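Local structure of exopolyphosphatase (Aquifex aeolicus, 1T6C) at residues P10-Y22 against F80-I93. The protein probably hydrolyses phosphoanhydride bonds, as an exopolyphosphatase or guanosine pentaphosphate phosphohydrolase of the Ppx/GppA family, and binds a calcium ion. Sequence-based numbering, arbitrary orientation.
Sequences PIMRVASIDIGSY and FKVERVKAVATEAI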
loop_
_atom_site.group_PDB
_atom_site.type_symbol
_atom_site.label_atom_id
_atom_site.label_comp_id
_atom_site.label_asym_id
_atom_site.label_seq_id
_atom_site.Cartn_x
_atom_site.Cartn_y
_atom_site.Cartn_z
ATOM N N PRO A 10 24.315 8.345 -17.793
ATOM C CA PRO A 10 24.879 7.184 -17.044
ATOM C C PRO A 10 23.831 6.584 -16.110
ATOM O O PRO A 10 22.989 7.305 -15.582
ATOM C CB PRO A 10 26.036 7.798 -16.238
ATOM C CG PRO A 10 25.838 9.286 -16.314
ATOM C CD PRO A 10 24.597 9.604 -17.094
ATOM N N ILE A 11 23.886 5.276 -15.935
ATOM C CA ILE A 11 22.992 4.584 -15.023
ATOM C C ILE A 11 23.178 5.136 -13.604
ATOM O O ILE A 11 24.294 5.381 -13.166
ATOM C CB ILE A 11 23.289 3.055 -15.053
ATOM C CG1 ILE A 11 22.861 2.455 -16.402
ATOM C CG2 ILE A 11 22.597 2.329 -13.895
ATOM C CD1 ILE A 11 23.508 1.107 -16.721
ATOM N N MET A 12 22.067 5.336 -12.898
ATOM C CA MET A 12 22.110 5.712 -11.499
ATOM C C MET A 12 21.275 4.696 -10.728
ATOM O O MET A 12 20.255 4.215 -11.208
ATOM C CB MET A 12 21.521 7.112 -11.305
ATOM C CG MET A 12 21.412 7.513 -9.877
ATOM S SD MET A 12 20.993 9.214 -9.650
ATOM C CE MET A 12 22.518 10.040 -10.275
ATOM N N ARG A 13 21.727 4.368 -9.543
ATOM C CA ARG A 13 20.932 3.551 -8.631
ATOM C C ARG A 13 20.324 4.418 -7.535
ATOM O O ARG A 13 20.955 5.358 -7.028
ATOM C CB ARG A 13 21.782 2.447 -8.034
ATOM C CG ARG A 13 22.245 1.449 -9.064
ATOM C CD ARG A 13 23.252 0.495 -8.529
ATOM N NE ARG A 13 23.462 -0.600 -9.453
ATOM C CZ ARG A 13 24.296 -1.583 -9.210
ATOM N NH1 ARG A 13 24.990 -1.626 -8.071
ATOM N NH2 ARG A 13 24.428 -2.556 -10.083
ATOM N N VAL A 14 19.082 4.089 -7.162
ATOM C CA VAL A 14 18.307 4.809 -6.143
ATOM C C VAL A 14 17.654 3.766 -5.247
ATOM O O VAL A 14 17.475 2.617 -5.640
ATOM C CB VAL A 14 17.261 5.777 -6.784
ATOM C CG1 VAL A 14 18.001 6.791 -7.646
ATOM C CG2 VAL A 14 16.214 5.058 -7.577
ATOM N N ALA A 15 17.351 4.152 -4.024
ATOM C CA ALA A 15 16.739 3.238 -3.084
ATOM C C ALA A 15 15.731 3.916 -2.195
ATOM O O ALA A 15 15.823 5.110 -1.903
ATOM C CB ALA A 15 17.781 2.627 -2.220
ATOM N N SER A 16 14.801 3.102 -1.706
ATOM C CA SER A 16 13.809 3.527 -0.741
ATOM C C SER A 16 13.814 2.555 0.409
ATOM O O SER A 16 14.054 1.366 0.198
ATOM C CB SER A 16 12.389 3.629 -1.339
ATOM O OG SER A 16 11.903 2.371 -1.700
ATOM N N ILE A 17 13.573 3.083 1.598
ATOM C CA ILE A 17 13.371 2.269 2.812
ATOM C C ILE A 17 12.046 2.731 3.381
ATOM O O ILE A 17 11.799 3.929 3.516
ATOM C CB ILE A 17 14.502 2.496 3.785
ATOM C CG1 ILE A 17 15.805 1.923 3.231
ATOM C CG2 ILE A 17 14.155 1.886 5.121
ATOM C CD1 ILE A 17 17.016 2.225 4.071
ATOM N N ASP A 18 11.179 1.779 3.690
ATOM C CA ASP A 18 9.899 2.035 4.336
ATOM C C ASP A 18 9.819 1.253 5.643
ATOM O O ASP A 18 9.971 0.046 5.659
ATOM C CB ASP A 18 8.702 1.835 3.420
ATOM C CG ASP A 18 8.521 0.471 2.995
ATOM O OD1 ASP A 18 9.410 -0.032 2.253
ATOM O OD2 ASP A 18 7.501 -0.192 3.321
ATOM N N ILE A 19 9.600 1.992 6.712
ATOM C CA ILE A 19 9.497 1.449 8.050
ATOM C C ILE A 19 8.031 1.524 8.428
ATOM O O ILE A 19 7.479 2.608 8.583
ATOM C CB ILE A 19 10.352 2.297 9.025
ATOM C CG1 ILE A 19 11.836 2.260 8.638
ATOM C CG2 ILE A 19 10.104 1.853 10.472
ATOM C CD1 ILE A 19 12.686 3.175 9.465
ATOM N N GLY A 20 7.412 0.369 8.607
ATOM C CA GLY A 20 6.047 0.290 9.082
ATOM C C GLY A 20 5.966 -0.373 10.438
ATOM O O GLY A 20 6.980 -0.682 11.036
ATOM N N SER A 21 4.735 -0.601 10.889
ATOM C CA SER A 21 4.490 -1.219 12.195
ATOM C C SER A 21 4.800 -2.715 12.186
ATOM O O SER A 21 4.934 -3.309 13.260
ATOM C CB SER A 21 3.060 -0.947 12.694
ATOM O OG SER A 21 2.108 -1.335 11.743
ATOM N N TYR A 22 4.918 -3.320 11.004
ATOM C CA TYR A 22 5.176 -4.759 10.888
ATOM C C TYR A 22 6.526 -5.072 10.265
ATOM O O TYR A 22 7.299 -5.842 10.791
ATOM C CB TYR A 22 4.057 -5.386 10.062
ATOM C CG TYR A 22 4.049 -6.898 10.035
ATOM C CD1 TYR A 22 3.865 -7.632 11.200
ATOM C CD2 TYR A 22 4.174 -7.591 8.832
ATOM C CE1 TYR A 22 3.832 -9.015 11.168
ATOM C CE2 TYR A 22 4.148 -8.969 8.799
ATOM C CZ TYR A 22 3.979 -9.671 9.969
ATOM O OH TYR A 22 3.950 -11.051 9.930
ATOM N N PHE A 80 26.340 -1.364 -3.086
ATOM C CA PHE A 80 25.692 -1.242 -4.391
ATOM C C PHE A 80 25.876 0.151 -4.981
ATOM O O PHE A 80 25.380 0.424 -6.090
ATOM C CB PHE A 80 24.183 -1.482 -4.278
ATOM C CG PHE A 80 23.756 -2.906 -4.431
ATOM C CD1 PHE A 80 24.028 -3.846 -3.457
ATOM C CD2 PHE A 80 23.003 -3.293 -5.560
ATOM C CE1 PHE A 80 23.596 -5.163 -3.586
ATOM C CE2 PHE A 80 22.577 -4.617 -5.710
ATOM C CZ PHE A 80 22.870 -5.548 -4.728
ATOM N N LYS A 81 26.560 1.034 -4.266
ATOM C CA LYS A 81 26.830 2.396 -4.747
ATOM C C LYS A 81 25.540 3.130 -5.126
ATOM O O LYS A 81 25.419 3.737 -6.189
ATOM C CB LYS A 81 27.837 2.361 -5.904
ATOM C CG LYS A 81 29.246 2.016 -5.425
ATOM C CD LYS A 81 30.326 2.468 -6.443
ATOM C CE LYS A 81 31.734 2.320 -5.833
ATOM N NZ LYS A 81 32.101 0.888 -5.787
ATOM N N VAL A 82 24.558 3.037 -4.253
ATOM C CA VAL A 82 23.293 3.736 -4.461
ATOM C C VAL A 82 23.532 5.211 -4.244
ATOM O O VAL A 82 24.071 5.605 -3.226
ATOM C CB VAL A 82 22.210 3.223 -3.491
ATOM C CG1 VAL A 82 20.950 4.075 -3.622
ATOM C CG2 VAL A 82 21.943 1.742 -3.723
ATOM N N GLU A 83 23.166 6.016 -5.216
ATOM C CA GLU A 83 23.436 7.456 -5.184
ATOM C C GLU A 83 22.382 8.307 -4.472
ATOM O O GLU A 83 22.698 9.362 -3.915
ATOM C CB GLU A 83 23.666 7.932 -6.609
ATOM C CG GLU A 83 25.044 7.448 -7.093
ATOM C CD GLU A 83 25.426 7.968 -8.467
ATOM O OE1 GLU A 83 25.879 9.136 -8.572
ATOM O OE2 GLU A 83 25.278 7.202 -9.427
ATOM N N ARG A 84 21.129 7.855 -4.485
ATOM C CA ARG A 84 20.035 8.587 -3.839
ATOM C C ARG A 84 19.214 7.607 -3.030
ATOM O O ARG A 84 18.793 6.588 -3.579
ATOM C CB ARG A 84 19.128 9.291 -4.846
ATOM C CG ARG A 84 19.843 10.248 -5.796
ATOM C CD ARG A 84 18.894 11.034 -6.703
ATOM N NE ARG A 84 18.075 11.909 -5.877
ATOM C CZ ARG A 84 18.283 13.219 -5.653
ATOM N NH1 ARG A 84 19.250 13.900 -6.252
ATOM N NH2 ARG A 84 17.464 13.859 -4.835
ATOM N N VAL A 85 19.022 7.931 -1.757
ATOM C CA VAL A 85 18.309 7.094 -0.791
ATOM C C VAL A 85 17.296 7.967 -0.059
ATOM O O VAL A 85 17.642 9.064 0.417
ATOM C CB VAL A 85 19.255 6.525 0.252
ATOM C CG1 VAL A 85 18.479 5.724 1.294
ATOM C CG2 VAL A 85 20.326 5.714 -0.392
ATOM N N LYS A 86 16.056 7.483 0.053
ATOM C CA LYS A 86 15.009 8.157 0.806
ATOM C C LYS A 86 14.376 7.119 1.728
ATOM O O LYS A 86 13.962 6.044 1.284
ATOM C CB LYS A 86 13.949 8.775 -0.099
ATOM C CG LYS A 86 12.765 9.391 0.593
ATOM C CD LYS A 86 13.140 10.653 1.335
ATOM C CE LYS A 86 12.046 11.123 2.249
ATOM N NZ LYS A 86 12.373 12.488 2.775
ATOM N N ALA A 87 14.361 7.416 3.005
ATOM C CA ALA A 87 13.767 6.513 4.007
ATOM C C ALA A 87 12.590 7.188 4.676
ATOM O O ALA A 87 12.656 8.378 5.054
ATOM C CB ALA A 87 14.781 6.136 5.011
ATOM N N VAL A 88 11.498 6.439 4.803
ATOM C CA VAL A 88 10.261 6.965 5.377
ATOM C C VAL A 88 9.730 6.027 6.442
ATOM O O VAL A 88 10.001 4.821 6.405
ATOM C CB VAL A 88 9.159 7.247 4.301
ATOM C CG1 VAL A 88 9.609 8.239 3.254
ATOM C CG2 VAL A 88 8.697 5.968 3.630
ATOM N N ALA A 89 8.956 6.586 7.350
ATOM C CA ALA A 89 8.233 5.809 8.351
ATOM C C ALA A 89 6.770 6.230 8.302
ATOM O O ALA A 89 6.480 7.387 8.052
ATOM C CB ALA A 89 8.823 6.019 9.713
ATOM N N THR A 90 5.886 5.294 8.611
ATOM C CA THR A 90 4.440 5.527 8.596
ATOM C C THR A 90 3.953 6.209 9.852
ATOM O O THR A 90 4.614 6.139 10.918
ATOM C CB THR A 90 3.681 4.179 8.543
ATOM O OG1 THR A 90 3.934 3.436 9.752
ATOM C CG2 THR A 90 4.110 3.322 7.470
ATOM N N GLU A 91 2.756 6.788 9.746
ATOM C CA GLU A 91 2.128 7.530 10.854
ATOM C C GLU A 91 1.860 6.613 12.068
ATOM O O GLU A 91 1.769 7.110 13.168
ATOM C CB GLU A 91 0.815 8.196 10.408
ATOM C CG GLU A 91 0.442 9.452 11.209
ATOM C CD GLU A 91 -0.970 9.414 11.750
ATOM O OE1 GLU A 91 -1.907 9.324 10.929
ATOM O OE2 GLU A 91 -1.145 9.494 12.985
ATOM N N ALA A 92 1.774 5.304 11.870
ATOM C CA ALA A 92 1.648 4.361 12.980
ATOM C C ALA A 92 2.872 4.408 13.923
ATOM O O ALA A 92 2.774 4.118 15.110
ATOM C CB ALA A 92 1.451 2.969 12.449
ATOM N N ILE A 93 4.036 4.757 13.380
ATOM C CA ILE A 93 5.236 4.910 14.189
ATOM C C ILE A 93 5.106 6.234 14.927
ATOM O O ILE A 93 5.432 6.337 16.100
ATOM C CB ILE A 93 6.528 4.850 13.305
ATOM C CG1 ILE A 93 6.571 3.560 12.455
ATOM C CG2 ILE A 93 7.791 4.994 14.155
ATOM C CD1 ILE A 93 6.431 2.240 13.222
HETATM O O HOH W 1 25.274 7.797 -11.945
HETATM O O HOH W 2 24.493 4.791 -8.840
#
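I17 and A87 sit side by side in the tight part of this contact, CB to CB at 3.9 Å. They belong to the parallel strands 12-19 and 84-89. Backbone bonds run unbroken from A15 N to R84 O through to T90 N and I19 O. A15, I17 and I19 share one face with V85, A87 and A89, and helix 60-79 covers part of it. A15 CB meets V82 CG1 at 3.8 Å. On the other face K86 forms a salt bridge with E115, and D18, in one of its two conformers, with R301. The pair lies between strands 23-32 and 114-116 in the five-stranded sheet of one actin-like domain; after strand 12-19 the chain first makes hairpin strands 23-32 and 35-45, then returns through helix 60-79.

The end near M12 and R13 is looser and wetter. R13 runs extended from CG to NE, and its NH1 reaches F80 O (2.9 Å, 158° at the hydrogen). That oxygen lies at the guanidinium edge, near its plane. The F80 ring is turned 44° from the guanidinium, with CD2 3.6 Å from NH1. An alanine at R13 would leave F80 O without this donor and is likely to let the turn at the helix end move more freely. One water joins R13 N, K81 O and E83 OE2; another links I11 O to the same carboxylate oxygen. With CG anti to the backbone N (chi1 174°), M12 crosses E83 at about a right angle and bends at chi3, its SD 4.1 Å from R84 CD.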